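Local coordinates for protein GCN5-related N-acetyltransferase (Brucella melitensis biovar Abortus 2308, PDB 3TCV) that probably transfers an acetyl group from acetyl-CoA to the N-terminal serine or alanine of proteins, as a member of the GNAT acetyltransferase family, at residues E146-F151 with Q218-W223; K37-R42 with M152-D157; G183-G188 with D210-A215; P98-V103 with I129-W134. All coordinates share one frame; numbering follows the deposited sequence. Where two conformers were deposited one is given.

Contact 1: residues E146-F151 with Q218-W223; sequences EAQFLF and QAYQAW
The hydroxyl of Y220 is gripped from two directions. Q148 NE2 approaches Y220 OH at 3.0 Å, but the N-H points poorly and the bond is weak (128°). The stronger partner is the backbone O of F182. The amide plane of Q148 stands steeply to the Y220 ring. Its other end, OE1, is hydrogen-bonded to the hydroxyl of Y164, which probably helps set the rotation of the amide. The Q148 chain bends at chi2, and this bend turns the amide toward the tyrosine. Beside this polar link lies an apolar one. The F149 and Y220 side chains point opposite ways and pass alongside; their planes, 28° apart, are offset so far that the rings hardly overlap. F149 CD1 lies 3.5 Å from Y220 CB and equally close to Y220 CD1. At the far end of the same ring, F149 CZ touches Q221 CG at 4.2 Å, on the exposed border of the contact. The helix axes stay 11.2 Å apart at their closest, a gap bridged by the large side chains. The two helices run roughly antiparallel. Helix 213-224, which follows the last strand, packs on helix 142-158, the connecting helix of the beta-alpha-beta crossover in the GNAT fold.

Contact 2: residues K37-R42 with M152-D157; sequences KIFEGR and MQYVFD
F39 drives the edge of its ring into one face of Y154. F39 CZ sits 3.4 Å above the tyrosine plane, over the centre of the ring. Its nearest atom there is Y154 CG, 3.5 Å from F39 CZ. F39 CE1 takes a second place on the same face, 3.6 Å from Y154 CD1. The ring planes meet at 60°, a T-shaped (edge-to-face) pair with centroids 4.7 Å apart. In Y154, CG lies anti to the backbone N (chi1 175°), which carries the ring out from the helix and presents its face to the strand. The hydroxyl of Y154 accepts a hydrogen bond from the backbone N of E35, which probably steadies the far end of the ring. This one pair makes nearly all the tight packing, and Y154 is buried. The strand side is looser. F39 is partly buried, and its neighbours I38 and E40 are exposed. The side chain of K37 is not modelled beyond CB, consistent with a mobile chain. F39 also pairs through its backbone with L46 of strand 44-48. The contact lays the short strand 39-40, outermost within this chain and added to the GNAT sheet, against helix 142-158 of its beta-alpha-beta crossover.

Contact 3: residues G183-G188 with D210-A215; sequences GFRFEG and DSEWPA
R185 runs extended as far as CD, then bends at chi3, and this turn brings its NE to the carboxylate of E212. The glutamate leaves the backbone with CG beside its N and is extended beyond CG, so its OE2 reaches across to the arginine. The two groups tie together the last beta hairpin of the GNAT fold and the segment leading into helix 213-224, which follows the sheet: R185 starts strand 185-196, and E212 lies where the chain enters the helix. The side chains cross at about a right angle. R185 NE donates to E212 OE2 at 3.3 Å with an N-H...O angle of 146°, as part of a salt bridge. The donor comes to the syn side of OE2 but lies 31° out of the carboxylate plane, and OE2 is tilted 23° out of the guanidinium plane of R185. R185 was deposited in two conformers, so the bridge is described for one of them.

E212 has a stronger partner for the same oxygen: R191 of the second subunit forms a salt bridge with OE2. E187 also binds R191 of that subunit, so this surface belongs to the dimer interface. G183 ends helix 173-182 in a Schellman motif with positive phi, a backbone shape that suits glycine. Its carbonyl is then used by the contact. A water donates to G183 O at 2.7 Å. The same water gives a weak bond to E212 OE1, also at 2.7 Å, and that oxygen accepts the backbone N of L209 as well.

Contact 4: residues P98-V103 with I129-W134; sequences PLFFAV and IGSIYW
S131 has the most surface covered here, and it meets the end of the F100 ring. F100 CE1 lies 3.5 Å from S131 CB, while F100 CZ is 3.8 Å from S131 OG. The approach to the ring is oblique. F100 holds CG beside its own backbone N (chi1 -78°), and the tip of the ring comes nearer to S131 than its root does. P98, on the same strand segment, adds a lighter touch, with CG 3.9 Å from S131 OG. S131 was deposited in two conformers, so the contacts of its hydroxyl hold for one of them. The backbone of S131 has left-handed helical angles, and the chain turns a corner there. Its carbonyl O accepts a bond from R114.

Strands 99-105 and 126-134 are not direct neighbours. Both pair antiparallel with strand 110-121, in the central meander of the GNAT sheet, and the side chains meet across that middle strand. The touching parts run in nearly the same direction, 9° apart. The corner at S131 is consistent with the distortion, commonly a beta bulge, found in the fourth strand of GNAT enzymes.

V103 makes the second, separate touch. Its CG2 comes to the edge of the W134 indole, 4.2 Å from W134 NE1 and near the ring plane. That nitrogen is hydrogen-bonded to OE1 of Q115, a residue of the middle strand. The valine methyl makes only a van der Waals touch with it. A face of the same indole is covered by I132, whose CG2 stands 3.4 Å above its centre.

How the contacts relate
Contacts 1 and 2 share helix 142-158: contact 1 takes the side toward helix 213-224, contact 2 the side toward strand 39-40. Contact 1 is buried and mixes aromatic packing with a weak polar link. Contact 2 is partly buried and rests on one T-shaped ring pair. Contact 4, also partly buried, lies nearest the centre of the chain and is made by light van der Waals touches within the sheet. Contact 3 is the surface one, with charge and water at the dimer interface. W213 of contact 3 packs on F149 of contact 1 and is hydrogen-bonded to D157 of contact 2. F151 of contact 1 packs on F101 of contact 4, joining helix to sheet.

Contact 1: residues E146-F151 with Q218-W223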
# COMPACT_ATOMS: atom_id res chain seq x y z
N GLU B 146 13.68 22.15 2.55
CA GLU B 146 12.48 23.00 2.58
C GLU B 146 11.38 22.54 1.60
O GLU B 146 10.20 22.70 1.90
CB GLU B 146 12.83 24.48 2.37
CG GLU B 146 11.67 25.41 2.67
CD GLU B 146 12.06 26.88 2.51
OE1 GLU B 146 12.72 27.23 1.51
OE2 GLU B 146 11.68 27.68 3.38
N ALA B 147 11.77 21.94 0.46
CA ALA B 147 10.79 21.35 -0.47
C ALA B 147 9.94 20.28 0.22
O ALA B 147 8.71 20.21 0.04
CB ALA B 147 11.50 20.76 -1.67
N GLN B 148 10.61 19.44 1.00
CA GLN B 148 9.95 18.39 1.78
C GLN B 148 9.06 19.03 2.86
O GLN B 148 7.86 18.68 2.99
CB GLN B 148 11.02 17.47 2.41
CG GLN B 148 10.59 16.09 2.83
CD GLN B 148 9.44 16.06 3.83
OE1 GLN B 148 8.35 15.75 3.45
NE2 GLN B 148 9.71 16.32 5.09
N PHE B 149 9.65 19.99 3.60
CA PHE B 149 8.98 20.69 4.68
C PHE B 149 7.68 21.32 4.23
O PHE B 149 6.66 21.22 4.92
CB PHE B 149 9.86 21.80 5.27
CG PHE B 149 9.21 22.56 6.40
CD1 PHE B 149 8.99 21.95 7.64
CD2 PHE B 149 8.76 23.86 6.22
CE1 PHE B 149 8.36 22.65 8.67
CE2 PHE B 149 8.14 24.57 7.25
CZ PHE B 149 7.95 23.96 8.48
N LEU B 150 7.71 22.01 3.10
CA LEU B 150 6.51 22.70 2.63
C LEU B 150 5.34 21.74 2.35
O LEU B 150 4.20 22.07 2.64
CB LEU B 150 6.83 23.56 1.41
CG LEU B 150 7.68 24.82 1.65
CD1 LEU B 150 8.13 25.38 0.30
CD2 LEU B 150 6.95 25.87 2.49
N PHE B 151 5.61 20.56 1.80
CA PHE B 151 4.58 19.56 1.64
C PHE B 151 4.08 19.05 3.00
O PHE B 151 2.87 18.91 3.21
CB PHE B 151 5.12 18.36 0.85
CG PHE B 151 4.89 18.41 -0.65
CD1 PHE B 151 4.46 19.56 -1.31
CD2 PHE B 151 5.18 17.28 -1.42
CE1 PHE B 151 4.27 19.54 -2.69
CE2 PHE B 151 5.00 17.27 -2.79
CZ PHE B 151 4.55 18.41 -3.42
N GLN B 218 9.01 22.16 14.70
CA GLN B 218 9.95 23.00 15.47
C GLN B 218 11.41 22.77 15.05
O GLN B 218 12.17 23.72 14.91
CB GLN B 218 9.78 22.80 16.99
CG GLN B 218 8.39 23.16 17.51
CD GLN B 218 8.30 23.36 19.02
OE1 GLN B 218 8.95 22.66 19.80
NE2 GLN B 218 7.48 24.32 19.43
N ALA B 219 11.77 21.51 14.82
CA ALA B 219 13.15 21.15 14.48
C ALA B 219 13.52 21.62 13.07
O ALA B 219 14.64 22.07 12.84
CB ALA B 219 13.37 19.64 14.63
N TYR B 220 12.59 21.49 12.13
CA TYR B 220 12.82 21.97 10.78
C TYR B 220 12.94 23.51 10.77
O TYR B 220 13.79 24.05 10.08
CB TYR B 220 11.68 21.60 9.87
CG TYR B 220 11.71 20.22 9.22
CD1 TYR B 220 11.99 20.07 7.85
CD2 TYR B 220 11.37 19.07 9.94
CE1 TYR B 220 11.96 18.80 7.24
CE2 TYR B 220 11.36 17.82 9.34
CZ TYR B 220 11.66 17.68 8.00
OH TYR B 220 11.59 16.41 7.44
N GLN B 221 12.03 24.17 11.48
CA GLN B 221 12.02 25.64 11.51
C GLN B 221 13.35 26.14 12.07
O GLN B 221 13.91 27.10 11.58
CB GLN B 221 10.85 26.17 12.33
CG GLN B 221 9.55 26.25 11.55
CD GLN B 221 8.35 26.64 12.40
OE1 GLN B 221 8.29 26.34 13.59
NE2 GLN B 221 7.37 27.29 11.77
N ALA B 222 13.85 25.46 13.09
CA ALA B 222 15.13 25.85 13.70
C ALA B 222 16.28 25.64 12.71
O ALA B 222 17.13 26.50 12.56
CB ALA B 222 15.37 25.05 14.98
N TRP B 223 16.26 24.50 12.01
CA TRP B 223 17.31 24.16 11.05
C TRP B 223 17.32 25.07 9.83
O TRP B 223 18.40 25.41 9.33
CB TRP B 223 17.19 22.68 10.60
CG TRP B 223 18.36 22.28 9.75
CD1 TRP B 223 19.62 21.88 10.17
CD2 TRP B 223 18.46 22.33 8.29
NE1 TRP B 223 20.44 21.66 9.12
CE2 TRP B 223 19.81 21.90 7.96
CE3 TRP B 223 17.58 22.63 7.26
CZ2 TRP B 223 20.25 21.79 6.66
CZ3 TRP B 223 18.05 22.55 5.95
CH2 TRP B 223 19.35 22.13 5.66

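Contact 2: residues K37-R42 with M152-D157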
# COMPACT_ATOMS: atom_id res chain seq x y z
N LYS B 37 -1.58 24.45 -5.53
CA LYS B 37 -1.28 25.70 -4.86
C LYS B 37 0.19 26.05 -5.08
O LYS B 37 1.01 25.16 -5.36
CB LYS B 37 -1.60 25.59 -3.35
N ILE B 38 0.53 27.34 -4.98
CA ILE B 38 1.93 27.76 -4.95
C ILE B 38 2.39 27.71 -3.50
O ILE B 38 1.67 28.18 -2.63
CB ILE B 38 2.13 29.19 -5.54
CG1 ILE B 38 1.84 29.18 -7.04
CG2 ILE B 38 3.55 29.70 -5.28
CD1 ILE B 38 1.84 30.55 -7.69
N PHE B 39 3.58 27.15 -3.24
CA PHE B 39 4.19 27.13 -1.91
C PHE B 39 5.52 27.88 -1.92
O PHE B 39 6.42 27.53 -2.67
CB PHE B 39 4.42 25.69 -1.41
CG PHE B 39 3.15 24.91 -1.26
CD1 PHE B 39 2.30 25.13 -0.18
CD2 PHE B 39 2.77 23.99 -2.23
CE1 PHE B 39 1.11 24.43 -0.07
CE2 PHE B 39 1.59 23.28 -2.12
CZ PHE B 39 0.76 23.50 -1.03
N GLU B 40 5.63 28.89 -1.08
CA GLU B 40 6.79 29.77 -1.06
C GLU B 40 7.57 29.62 0.25
O GLU B 40 7.02 29.79 1.33
CB GLU B 40 6.31 31.22 -1.19
CG GLU B 40 7.41 32.26 -1.33
CD GLU B 40 7.90 32.43 -2.75
OE1 GLU B 40 7.11 32.19 -3.69
OE2 GLU B 40 9.08 32.84 -2.91
N GLY B 41 8.86 29.31 0.14
CA GLY B 41 9.72 29.25 1.30
C GLY B 41 10.84 30.27 1.19
O GLY B 41 10.82 31.14 0.31
N ARG B 42 11.82 30.15 2.06
CA ARG B 42 13.01 31.01 2.04
C ARG B 42 13.99 30.62 0.92
O ARG B 42 14.59 31.49 0.29
CB ARG B 42 13.73 30.94 3.38
CG ARG B 42 15.00 31.77 3.47
CD ARG B 42 15.59 31.70 4.88
NE ARG B 42 14.70 32.31 5.87
CZ ARG B 42 14.64 33.62 6.13
NH1 ARG B 42 15.43 34.49 5.49
NH2 ARG B 42 13.79 34.07 7.05
N MET B 152 5.01 18.77 3.92
CA MET B 152 4.65 18.19 5.20
C MET B 152 3.76 19.16 5.98
O MET B 152 2.73 18.78 6.58
CB MET B 152 5.89 17.84 6.02
CG MET B 152 5.56 16.95 7.21
SD MET B 152 6.95 15.96 7.77
CE MET B 152 8.00 17.23 8.39
N GLN B 153 4.15 20.42 5.94
CA GLN B 153 3.39 21.48 6.60
C GLN B 153 1.97 21.60 6.05
O GLN B 153 1.00 21.76 6.80
CB GLN B 153 4.10 22.80 6.41
CG GLN B 153 3.48 23.93 7.21
CD GLN B 153 4.37 25.14 7.23
OE1 GLN B 153 4.78 25.60 8.30
NE2 GLN B 153 4.69 25.65 6.05
N TYR B 154 1.86 21.54 4.72
CA TYR B 154 0.57 21.66 4.03
C TYR B 154 -0.35 20.50 4.40
O TYR B 154 -1.52 20.71 4.73
CB TYR B 154 0.82 21.70 2.54
CG TYR B 154 -0.42 21.71 1.68
CD1 TYR B 154 -1.38 22.72 1.80
CD2 TYR B 154 -0.61 20.72 0.71
CE1 TYR B 154 -2.51 22.73 0.97
CE2 TYR B 154 -1.72 20.72 -0.10
CZ TYR B 154 -2.67 21.72 0.02
OH TYR B 154 -3.76 21.67 -0.82
N VAL B 155 0.24 19.31 4.37
CA VAL B 155 -0.46 18.07 4.66
C VAL B 155 -1.04 18.07 6.08
O VAL B 155 -2.20 17.68 6.28
CB VAL B 155 0.48 16.87 4.35
CG1 VAL B 155 0.06 15.61 5.07
CG2 VAL B 155 0.59 16.69 2.82
N PHE B 156 -0.28 18.56 7.06
CA PHE B 156 -0.71 18.50 8.45
C PHE B 156 -1.44 19.76 8.90
O PHE B 156 -2.54 19.66 9.40
CB PHE B 156 0.47 18.21 9.37
CG PHE B 156 0.97 16.79 9.28
CD1 PHE B 156 0.11 15.72 9.54
CD2 PHE B 156 2.26 16.51 8.95
CE1 PHE B 156 0.56 14.40 9.47
CE2 PHE B 156 2.71 15.20 8.85
CZ PHE B 156 1.86 14.15 9.12
N ASP B 157 -0.83 20.93 8.72
CA ASP B 157 -1.47 22.16 9.18
C ASP B 157 -2.64 22.63 8.33
O ASP B 157 -3.53 23.31 8.85
CB ASP B 157 -0.46 23.31 9.26
CG ASP B 157 0.53 23.17 10.39
OD1 ASP B 157 0.29 22.39 11.34
OD2 ASP B 157 1.56 23.86 10.33

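Contact 3: residues G183-G188 with D210-A215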
# COMPACT_ATOMS: atom_id res chain seq x y z
N GLY B 183 12.86 12.63 9.62
CA GLY B 183 12.07 12.27 10.80
C GLY B 183 10.98 11.24 10.55
O GLY B 183 10.19 10.96 11.46
N PHE B 184 10.91 10.66 9.35
CA PHE B 184 9.96 9.55 9.07
C PHE B 184 10.42 8.36 9.88
O PHE B 184 11.64 8.13 10.01
CB PHE B 184 9.90 9.17 7.59
CG PHE B 184 9.32 10.21 6.67
CD1 PHE B 184 7.98 10.16 6.29
CD2 PHE B 184 10.11 11.23 6.15
CE1 PHE B 184 7.44 11.10 5.41
CE2 PHE B 184 9.58 12.17 5.29
CZ PHE B 184 8.25 12.12 4.92
N ARG B 185 9.47 7.57 10.39
CA ARG B 185 9.79 6.39 11.18
C ARG B 185 9.60 5.14 10.33
O ARG B 185 8.58 4.99 9.70
CB ARG B 185 8.84 6.33 12.38
CG ARG B 185 9.10 5.22 13.37
CD ARG B 185 8.10 5.27 14.51
NE ARG B 185 8.22 6.52 15.25
CZ ARG B 185 9.00 6.72 16.31
NH1 ARG B 185 9.02 7.92 16.89
NH2 ARG B 185 9.74 5.75 16.83
N PHE B 186 10.58 4.26 10.30
CA PHE B 186 10.49 3.03 9.58
C PHE B 186 9.35 2.18 10.13
O PHE B 186 9.20 2.05 11.34
CB PHE B 186 11.80 2.27 9.71
CG PHE B 186 11.79 0.92 9.05
CD1 PHE B 186 12.04 0.79 7.69
CD2 PHE B 186 11.61 -0.21 9.82
CE1 PHE B 186 12.04 -0.46 7.09
CE2 PHE B 186 11.61 -1.46 9.23
CZ PHE B 186 11.85 -1.58 7.88
N GLU B 187 8.60 1.59 9.20
CA GLU B 187 7.53 0.64 9.50
C GLU B 187 7.79 -0.78 9.02
O GLU B 187 7.42 -1.75 9.70
CB GLU B 187 6.21 1.17 8.92
CG GLU B 187 5.74 2.38 9.69
CD GLU B 187 4.43 2.95 9.21
OE1 GLU B 187 4.10 2.78 8.01
OE2 GLU B 187 3.74 3.59 10.02
N GLY B 188 8.39 -0.93 7.83
CA GLY B 188 8.63 -2.26 7.32
C GLY B 188 8.98 -2.31 5.85
O GLY B 188 8.97 -1.28 5.16
N ASP B 210 0.36 12.51 12.52
CA ASP B 210 -0.05 13.84 12.98
C ASP B 210 0.47 14.17 14.39
O ASP B 210 0.87 15.31 14.68
CB ASP B 210 -1.57 14.03 12.85
CG ASP B 210 -2.40 12.95 13.53
OD1 ASP B 210 -1.85 12.03 14.19
OD2 ASP B 210 -3.65 13.05 13.43
N SER B 211 0.54 13.17 15.26
CA SER B 211 1.05 13.37 16.63
C SER B 211 2.56 13.65 16.70
O SER B 211 3.06 14.18 17.70
CB SER B 211 0.70 12.16 17.50
OG SER B 211 1.27 10.98 16.98
N GLU B 212 3.28 13.27 15.64
CA GLU B 212 4.73 13.47 15.51
C GLU B 212 5.11 14.80 14.86
O GLU B 212 6.26 15.25 14.98
CB GLU B 212 5.33 12.30 14.73
CG GLU B 212 5.20 11.01 15.54
CD GLU B 212 5.55 9.77 14.76
OE1 GLU B 212 5.50 9.77 13.51
OE2 GLU B 212 5.86 8.77 15.42
N TRP B 213 4.15 15.41 14.18
CA TRP B 213 4.41 16.59 13.36
C TRP B 213 4.82 17.80 14.18
O TRP B 213 5.77 18.48 13.81
CB TRP B 213 3.19 16.89 12.48
CG TRP B 213 3.09 18.30 11.97
CD1 TRP B 213 2.05 19.20 12.21
CD2 TRP B 213 4.04 19.02 11.11
NE1 TRP B 213 2.29 20.38 11.57
CE2 TRP B 213 3.46 20.34 10.89
CE3 TRP B 213 5.25 18.72 10.53
CZ2 TRP B 213 4.09 21.31 10.13
CZ3 TRP B 213 5.89 19.71 9.75
CH2 TRP B 213 5.31 20.98 9.56
N PRO B 214 4.16 18.06 15.32
CA PRO B 214 4.53 19.34 15.97
C PRO B 214 6.01 19.45 16.39
O PRO B 214 6.63 20.51 16.22
CB PRO B 214 3.57 19.42 17.16
CG PRO B 214 2.39 18.62 16.75
CD PRO B 214 2.99 17.46 15.96
N ALA B 215 6.59 18.37 16.90
CA ALA B 215 8.01 18.39 17.29
C ALA B 215 8.89 18.47 16.05
O ALA B 215 9.92 19.17 16.05
CB ALA B 215 8.36 17.18 18.14
O HOH W 1 7.99 10.72 12.99

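Contact 4: residues P98-V103 with I129-W134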
# COMPACT_ATOMS: atom_id res chain seq x y z
N PRO B 98 -0.16 10.89 -9.30
CA PRO B 98 0.49 11.89 -8.47
C PRO B 98 0.18 13.32 -8.89
O PRO B 98 0.01 13.58 -10.09
CB PRO B 98 1.99 11.62 -8.68
CG PRO B 98 2.07 10.25 -9.26
CD PRO B 98 0.82 10.12 -10.08
N LEU B 99 0.17 14.22 -7.92
CA LEU B 99 0.02 15.65 -8.15
C LEU B 99 1.40 16.27 -8.12
O LEU B 99 2.00 16.43 -7.04
CB LEU B 99 -0.88 16.28 -7.09
CG LEU B 99 -1.33 17.73 -7.31
CD1 LEU B 99 -2.19 17.88 -8.57
CD2 LEU B 99 -2.09 18.24 -6.09
N PHE B 100 1.88 16.66 -9.29
CA PHE B 100 3.25 17.12 -9.44
C PHE B 100 3.44 18.60 -9.24
O PHE B 100 2.60 19.41 -9.64
CB PHE B 100 3.80 16.75 -10.83
CG PHE B 100 4.23 15.32 -10.95
CD1 PHE B 100 5.54 14.94 -10.67
CD2 PHE B 100 3.33 14.35 -11.37
CE1 PHE B 100 5.94 13.62 -10.79
CE2 PHE B 100 3.72 13.03 -11.49
CZ PHE B 100 5.03 12.66 -11.21
N PHE B 101 4.59 18.91 -8.64
CA PHE B 101 5.07 20.27 -8.46
C PHE B 101 6.49 20.41 -8.97
O PHE B 101 7.34 19.55 -8.70
CB PHE B 101 5.04 20.64 -6.97
CG PHE B 101 3.66 20.74 -6.42
CD1 PHE B 101 3.08 21.99 -6.18
CD2 PHE B 101 2.90 19.60 -6.17
CE1 PHE B 101 1.77 22.09 -5.72
CE2 PHE B 101 1.60 19.70 -5.70
CZ PHE B 101 1.04 20.94 -5.48
N ALA B 102 6.76 21.51 -9.66
CA ALA B 102 8.13 21.89 -9.97
C ALA B 102 8.73 22.46 -8.71
O ALA B 102 8.05 23.20 -7.96
CB ALA B 102 8.19 22.91 -11.09
N VAL B 103 10.00 22.15 -8.48
CA VAL B 103 10.75 22.64 -7.33
C VAL B 103 11.73 23.68 -7.87
O VAL B 103 12.67 23.33 -8.61
CB VAL B 103 11.51 21.52 -6.59
CG1 VAL B 103 12.20 22.06 -5.34
CG2 VAL B 103 10.58 20.37 -6.23
N ILE B 129 4.54 11.65 0.02
CA ILE B 129 5.46 12.47 -0.78
C ILE B 129 6.31 11.51 -1.60
O ILE B 129 7.02 10.71 -1.04
CB ILE B 129 6.36 13.44 0.05
CG1 ILE B 129 7.30 14.17 -0.91
CG2 ILE B 129 7.11 12.72 1.20
CD1 ILE B 129 8.08 15.33 -0.31
N GLY B 130 6.22 11.58 -2.92
CA GLY B 130 7.02 10.70 -3.77
C GLY B 130 7.32 11.35 -5.12
O GLY B 130 7.21 12.58 -5.27
N SER B 131 7.73 10.51 -6.06
CA SER B 131 8.12 10.97 -7.38
C SER B 131 9.20 12.07 -7.25
O SER B 131 9.18 13.02 -8.00
CB SER B 131 6.91 11.53 -8.14
OG SER B 131 5.80 10.62 -8.14
N ILE B 132 10.09 11.94 -6.29
CA ILE B 132 11.07 13.00 -6.00
C ILE B 132 12.28 12.95 -6.93
O ILE B 132 12.95 11.93 -7.04
CB ILE B 132 11.59 12.89 -4.54
CG1 ILE B 132 10.44 13.13 -3.55
CG2 ILE B 132 12.76 13.87 -4.30
CD1 ILE B 132 10.81 12.84 -2.10
N TYR B 133 12.55 14.06 -7.61
CA TYR B 133 13.83 14.26 -8.25
C TYR B 133 14.32 15.65 -7.85
O TYR B 133 13.75 16.65 -8.28
CB TYR B 133 13.77 14.17 -9.78
CG TYR B 133 15.07 14.60 -10.41
CD1 TYR B 133 16.26 13.96 -10.06
CD2 TYR B 133 15.14 15.65 -11.31
CE1 TYR B 133 17.48 14.36 -10.58
CE2 TYR B 133 16.37 16.06 -11.85
CZ TYR B 133 17.53 15.41 -11.48
OH TYR B 133 18.77 15.77 -11.99
N TRP B 134 15.37 15.67 -7.03
CA TRP B 134 16.03 16.90 -6.61
C TRP B 134 17.41 16.94 -7.23
O TRP B 134 18.32 16.22 -6.81
CB TRP B 134 16.11 16.97 -5.10
CG TRP B 134 14.78 17.08 -4.39
CD1 TRP B 134 13.61 17.67 -4.84
CD2 TRP B 134 14.48 16.62 -3.03
NE1 TRP B 134 12.62 17.57 -3.89
CE2 TRP B 134 13.09 16.98 -2.77
CE3 TRP B 134 15.20 15.95 -2.06
CZ2 TRP B 134 12.47 16.64 -1.59
CZ3 TRP B 134 14.56 15.62 -0.86
CH2 TRP B 134 13.22 15.96 -0.64